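Local coordinates for bifunctional GH43-CE protein (Bacteroides eggerthii, PDB 6MLY) that probably cleaves xylose units from xylan through its family 43 glycoside hydrolase domain and carries a second, carbohydrate esterase domain, at residues 81-93 with 357-369. Sequence-based numbering, arbitrary orientation.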
loop_
_atom_site.group_PDB
_atom_site.type_symbol
_atom_site.label_atom_id
_atom_site.label_comp_id
_atom_site.label_asym_id
_atom_site.label_seq_id
_atom_site.Cartn_x
_atom_site.Cartn_y
_atom_site.Cartn_z
ATOM N N THR A 81 24.478 14.106 7.455
ATOM C CA THR A 81 23.326 13.327 7.940
ATOM C C THR A 81 22.012 13.976 7.476
ATOM O O THR A 81 21.100 13.268 7.035
ATOM C CB THR A 81 23.361 13.160 9.468
ATOM O OG1 THR A 81 23.966 14.326 10.029
ATOM C CG2 THR A 81 24.126 11.932 9.911
ATOM N N MET A 82 21.939 15.313 7.567
ATOM C CA MET A 82 20.734 16.088 7.236
ATOM C C MET A 82 20.669 16.371 5.725
ATOM O O MET A 82 19.577 16.569 5.186
ATOM C CB MET A 82 20.718 17.411 8.011
ATOM C CG MET A 82 19.395 18.177 7.937
ATOM S SD MET A 82 18.115 17.580 9.080
ATOM C CE MET A 82 17.283 16.371 8.051
ATOM N N ASN A 83 21.829 16.376 5.049
ATOM C CA ASN A 83 21.944 16.701 3.609
ATOM C C ASN A 83 21.942 15.448 2.717
ATOM O O ASN A 83 22.103 15.581 1.508
ATOM C CB ASN A 83 23.224 17.488 3.305
ATOM C CG ASN A 83 23.164 18.940 3.728
ATOM O OD1 ASN A 83 22.087 19.516 3.863
ATOM N ND2 ASN A 83 24.323 19.546 3.917
ATOM N N LEU A 84 21.770 14.251 3.296
ATOM C CA LEU A 84 21.880 12.962 2.568
ATOM C C LEU A 84 23.183 12.916 1.756
ATOM O O LEU A 84 23.165 12.604 0.562
ATOM C CB LEU A 84 20.670 12.762 1.642
ATOM C CG LEU A 84 19.325 12.508 2.321
ATOM C CD1 LEU A 84 18.208 12.482 1.292
ATOM C CD2 LEU A 84 19.334 11.213 3.116
ATOM N N ASP A 85 24.307 13.225 2.410
ATOM C CA ASP A 85 25.628 13.175 1.783
ATOM C C ASP A 85 26.403 11.982 2.358
ATOM O O ASP A 85 26.150 11.557 3.492
ATOM C CB ASP A 85 26.401 14.484 1.982
ATOM C CG ASP A 85 25.896 15.665 1.168
ATOM O OD1 ASP A 85 24.889 15.500 0.448
ATOM O OD2 ASP A 85 26.525 16.742 1.252
ATOM N N ASP A 86 27.322 11.441 1.544
ATOM C CA ASP A 86 28.295 10.412 1.942
ATOM C C ASP A 86 27.569 9.158 2.450
ATOM O O ASP A 86 28.046 8.506 3.380
ATOM C CB ASP A 86 29.260 10.937 3.015
ATOM C CG ASP A 86 29.797 12.338 2.763
ATOM O OD1 ASP A 86 30.210 12.615 1.623
ATOM O OD2 ASP A 86 29.795 13.152 3.714
ATOM N N GLY A 87 26.423 8.827 1.845
ATOM C CA GLY A 87 25.586 7.735 2.328
ATOM C C GLY A 87 25.369 7.825 3.830
ATOM O O GLY A 87 25.814 6.962 4.590
ATOM N N LYS A 88 24.723 8.915 4.254
ATOM C CA LYS A 88 24.282 9.123 5.625
ATOM C C LYS A 88 22.866 9.706 5.592
ATOM O O LYS A 88 22.487 10.370 4.628
ATOM C CB LYS A 88 25.216 10.082 6.369
ATOM C CG LYS A 88 26.630 9.572 6.606
ATOM C CD LYS A 88 27.594 10.662 7.031
ATOM C CE LYS A 88 29.007 10.166 7.250
ATOM N NZ LYS A 88 29.944 11.288 7.495
ATOM N N ASN A 89 22.108 9.463 6.666
ATOM C CA ASN A 89 20.730 9.918 6.786
ATOM C C ASN A 89 20.461 10.289 8.247
ATOM O O ASN A 89 21.348 10.184 9.090
ATOM C CB ASN A 89 19.748 8.854 6.288
ATOM C CG ASN A 89 20.020 7.489 6.884
ATOM O OD1 ASN A 89 20.857 6.744 6.377
ATOM N ND2 ASN A 89 19.323 7.159 7.960
ATOM N N THR A 90 19.235 10.742 8.514
ATOM C CA THR A 90 18.742 10.936 9.866
ATOM C C THR A 90 17.242 10.615 9.881
ATOM O O THR A 90 16.464 11.240 10.602
ATOM C CB THR A 90 19.128 12.329 10.395
ATOM O OG1 THR A 90 19.006 12.330 11.818
ATOM C CG2 THR A 90 18.298 13.454 9.810
ATOM N N TYR A 91 16.850 9.608 9.094
ATOM C CA TYR A 91 15.487 9.103 9.100
ATOM C C TYR A 91 15.108 8.732 10.540
ATOM O O TYR A 91 15.923 8.169 11.276
ATOM C CB TYR A 91 15.338 7.881 8.187
ATOM C CG TYR A 91 15.343 8.155 6.703
ATOM C CD1 TYR A 91 14.232 8.685 6.064
ATOM C CD2 TYR A 91 16.444 7.838 5.922
ATOM C CE1 TYR A 91 14.225 8.915 4.696
ATOM C CE2 TYR A 91 16.452 8.056 4.553
ATOM C CZ TYR A 91 15.337 8.595 3.935
ATOM O OH TYR A 91 15.341 8.814 2.588
ATOM N N GLY A 92 13.880 9.079 10.937
ATOM C CA GLY A 92 13.358 8.775 12.262
ATOM C C GLY A 92 13.738 9.817 13.302
ATOM O O GLY A 92 13.052 9.944 14.310
ATOM N N ARG A 93 14.828 10.554 13.059
ATOM C CA ARG A 93 15.383 11.497 14.028
ATOM C C ARG A 93 14.915 12.917 13.661
ATOM O O ARG A 93 13.718 13.167 13.612
ATOM C CB ARG A 93 16.901 11.295 14.097
ATOM C CG ARG A 93 17.324 9.975 14.726
ATOM C CD ARG A 93 18.767 9.643 14.400
ATOM N NE ARG A 93 19.387 8.750 15.372
ATOM C CZ ARG A 93 20.351 7.875 15.091
ATOM N NH1 ARG A 93 20.674 7.617 13.833
ATOM N NH2 ARG A 93 20.984 7.253 16.071
ATOM N N GLY A 357 21.346 15.495 -9.884
ATOM C CA GLY A 357 22.645 16.064 -9.505
ATOM C C GLY A 357 23.717 15.024 -9.197
ATOM O O GLY A 357 24.907 15.345 -9.231
ATOM N N ARG A 358 23.310 13.782 -8.903
ATOM C CA ARG A 358 24.182 12.780 -8.284
ATOM C C ARG A 358 23.677 11.373 -8.644
ATOM O O ARG A 358 22.465 11.151 -8.760
ATOM C CB ARG A 358 24.197 13.021 -6.769
ATOM C CG ARG A 358 25.094 12.082 -5.974
ATOM C CD ARG A 358 24.510 11.728 -4.615
ATOM N NE ARG A 358 24.645 12.796 -3.632
ATOM C CZ ARG A 358 23.967 12.870 -2.487
ATOM N NH1 ARG A 358 22.951 12.054 -2.255
ATOM N NH2 ARG A 358 24.309 13.763 -1.575
ATOM N N MET A 359 24.618 10.435 -8.825
ATOM C CA MET A 359 24.317 9.010 -9.057
ATOM C C MET A 359 24.094 8.324 -7.703
ATOM O O MET A 359 24.904 8.478 -6.789
ATOM C CB MET A 359 25.468 8.306 -9.782
ATOM C CG MET A 359 25.827 8.933 -11.113
ATOM S SD MET A 359 27.452 8.412 -11.722
ATOM C CE MET A 359 27.221 6.639 -11.859
ATOM N N GLU A 360 23.003 7.560 -7.588
ATOM C CA GLU A 360 22.602 6.943 -6.324
ATOM C C GLU A 360 22.697 5.414 -6.430
ATOM O O GLU A 360 22.613 4.850 -7.524
ATOM C CB GLU A 360 21.183 7.382 -5.960
ATOM C CG GLU A 360 20.998 8.893 -5.914
ATOM C CD GLU A 360 21.594 9.623 -4.715
ATOM O OE1 GLU A 360 22.296 8.979 -3.898
ATOM O OE2 GLU A 360 21.353 10.848 -4.599
ATOM N N THR A 361 22.895 4.762 -5.276
ATOM C CA THR A 361 22.830 3.299 -5.126
ATOM C C THR A 361 21.565 2.896 -4.355
ATOM O O THR A 361 21.217 1.721 -4.300
ATOM C CB THR A 361 24.044 2.753 -4.361
ATOM O OG1 THR A 361 25.163 3.609 -4.588
ATOM C CG2 THR A 361 24.384 1.331 -4.753
ATOM N N SER A 362 20.915 3.886 -3.735
ATOM C CA SER A 362 19.767 3.699 -2.864
ATOM C C SER A 362 18.710 4.752 -3.210
ATOM O O SER A 362 19.050 5.906 -3.501
ATOM C CB SER A 362 20.180 3.794 -1.410
ATOM O OG SER A 362 19.063 3.657 -0.543
ATOM N N PHE A 363 17.438 4.343 -3.172
ATOM C CA PHE A 363 16.316 5.260 -3.332
ATOM C C PHE A 363 16.279 6.255 -2.159
ATOM O O PHE A 363 15.973 7.432 -2.364
ATOM C CB PHE A 363 15.003 4.481 -3.461
ATOM C CG PHE A 363 13.774 5.331 -3.668
ATOM C CD1 PHE A 363 13.802 6.437 -4.506
ATOM C CD2 PHE A 363 12.578 5.010 -3.042
ATOM C CE1 PHE A 363 12.667 7.205 -4.704
ATOM C CE2 PHE A 363 11.444 5.784 -3.236
ATOM C CZ PHE A 363 11.490 6.878 -4.070
ATOM N N THR A 364 16.619 5.793 -0.946
ATOM C CA THR A 364 16.441 6.586 0.281
ATOM C C THR A 364 17.626 7.541 0.497
ATOM O O THR A 364 17.596 8.362 1.427
ATOM C CB THR A 364 16.207 5.694 1.510
ATOM O OG1 THR A 364 17.444 5.106 1.916
ATOM C CG2 THR A 364 15.165 4.624 1.262
ATOM N N GLN A 365 18.657 7.439 -0.356
ATOM C CA GLN A 365 19.772 8.395 -0.369
ATOM C C GLN A 365 19.607 9.394 -1.528
ATOM O O GLN A 365 20.514 10.191 -1.793
ATOM C CB GLN A 365 21.113 7.658 -0.458
ATOM C CG GLN A 365 21.400 6.744 0.728
ATOM C CD GLN A 365 21.371 7.466 2.055
ATOM O OE1 GLN A 365 20.609 7.112 2.951
ATOM N NE2 GLN A 365 22.195 8.496 2.188
ATOM N N ALA A 366 18.448 9.371 -2.201
ATOM C CA ALA A 366 18.151 10.315 -3.281
ATOM C C ALA A 366 17.689 11.656 -2.689
ATOM O O ALA A 366 17.012 11.708 -1.645
ATOM C CB ALA A 366 17.118 9.739 -4.218
ATOM N N LYS A 367 18.066 12.737 -3.379
ATOM C CA LYS A 367 17.693 14.087 -3.010
ATOM C C LYS A 367 16.465 14.512 -3.820
ATOM O O LYS A 367 16.161 13.930 -4.859
ATOM C CB LYS A 367 18.867 15.041 -3.254
ATOM C CG LYS A 367 20.110 14.756 -2.422
ATOM C CD LYS A 367 21.223 15.762 -2.624
ATOM C CE LYS A 367 20.974 17.089 -1.934
ATOM N NZ LYS A 367 21.142 16.993 -0.466
ATOM N N ASN A 368 15.763 15.523 -3.301
ATOM C CA ASN A 368 14.662 16.206 -3.978
ATOM C C ASN A 368 13.495 15.236 -4.208
ATOM O O ASN A 368 12.815 15.304 -5.231
ATOM C CB ASN A 368 15.137 16.902 -5.257
ATOM C CG ASN A 368 16.177 17.969 -4.976
ATOM O OD1 ASN A 368 17.126 17.736 -4.231
ATOM N ND2 ASN A 368 16.007 19.147 -5.555
ATOM N N ILE A 369 13.258 14.355 -3.229
ATOM C CA ILE A 369 12.017 13.598 -3.147
ATOM C C ILE A 369 10.983 14.496 -2.446
ATOM O O ILE A 369 11.170 14.871 -1.283
ATOM C CB ILE A 369 12.230 12.250 -2.424
ATOM C CG1 ILE A 369 13.283 11.386 -3.126
ATOM C CG2 ILE A 369 10.911 11.502 -2.269
ATOM C CD1 ILE A 369 13.527 10.048 -2.465
#
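The interface between the family 43 glycosidase domain and the concanavalin A-like domain is bridged by two loops, with Arg358 and Asp85 meeting in an interdomain salt bridge. Arg358 NH2 lies 2.7 Å from Asp85 OD1, which sits at the edge of the guanidinium while the carboxylate plane is turned 76° from it. The same NH2 donates to Leu84 O at 2.7 Å, with a weak bond from NH1, and NH1 makes a salt bridge to Glu360 OE2 at 3.1 Å. Reaching out with bends at chi2 and chi3, the side chain lays the rim of one guanidinium face against Lys367 CD. An alanine in place of Arg358 would probably leave Asp85 and Glu360 without their shared cation and Leu84 O without its donors. Lys367 NZ donates a hydrogen bond to Asn83 O at 2.6 Å. Gln365, folded at chi2 (-57°), sends NE2 to Lys88 O in a nearly straight bond of 3.1 Å that arrives above the carbonyl plane. The Leu84 methyls lie against the Phe363-Ala366 type I turn, CD2 near Thr364 O and CD1 near Ala366 O. Tyr91 OH donates to Thr364 O at 2.6 Å, in the carbonyl plane and on a lone pair. The Tyr91 ring stacks with His483; the 357-369 loop links strand 352-355 of one antiparallel sheet to strand 370-373 of another, and the loop after helix 80-83 lies against this link.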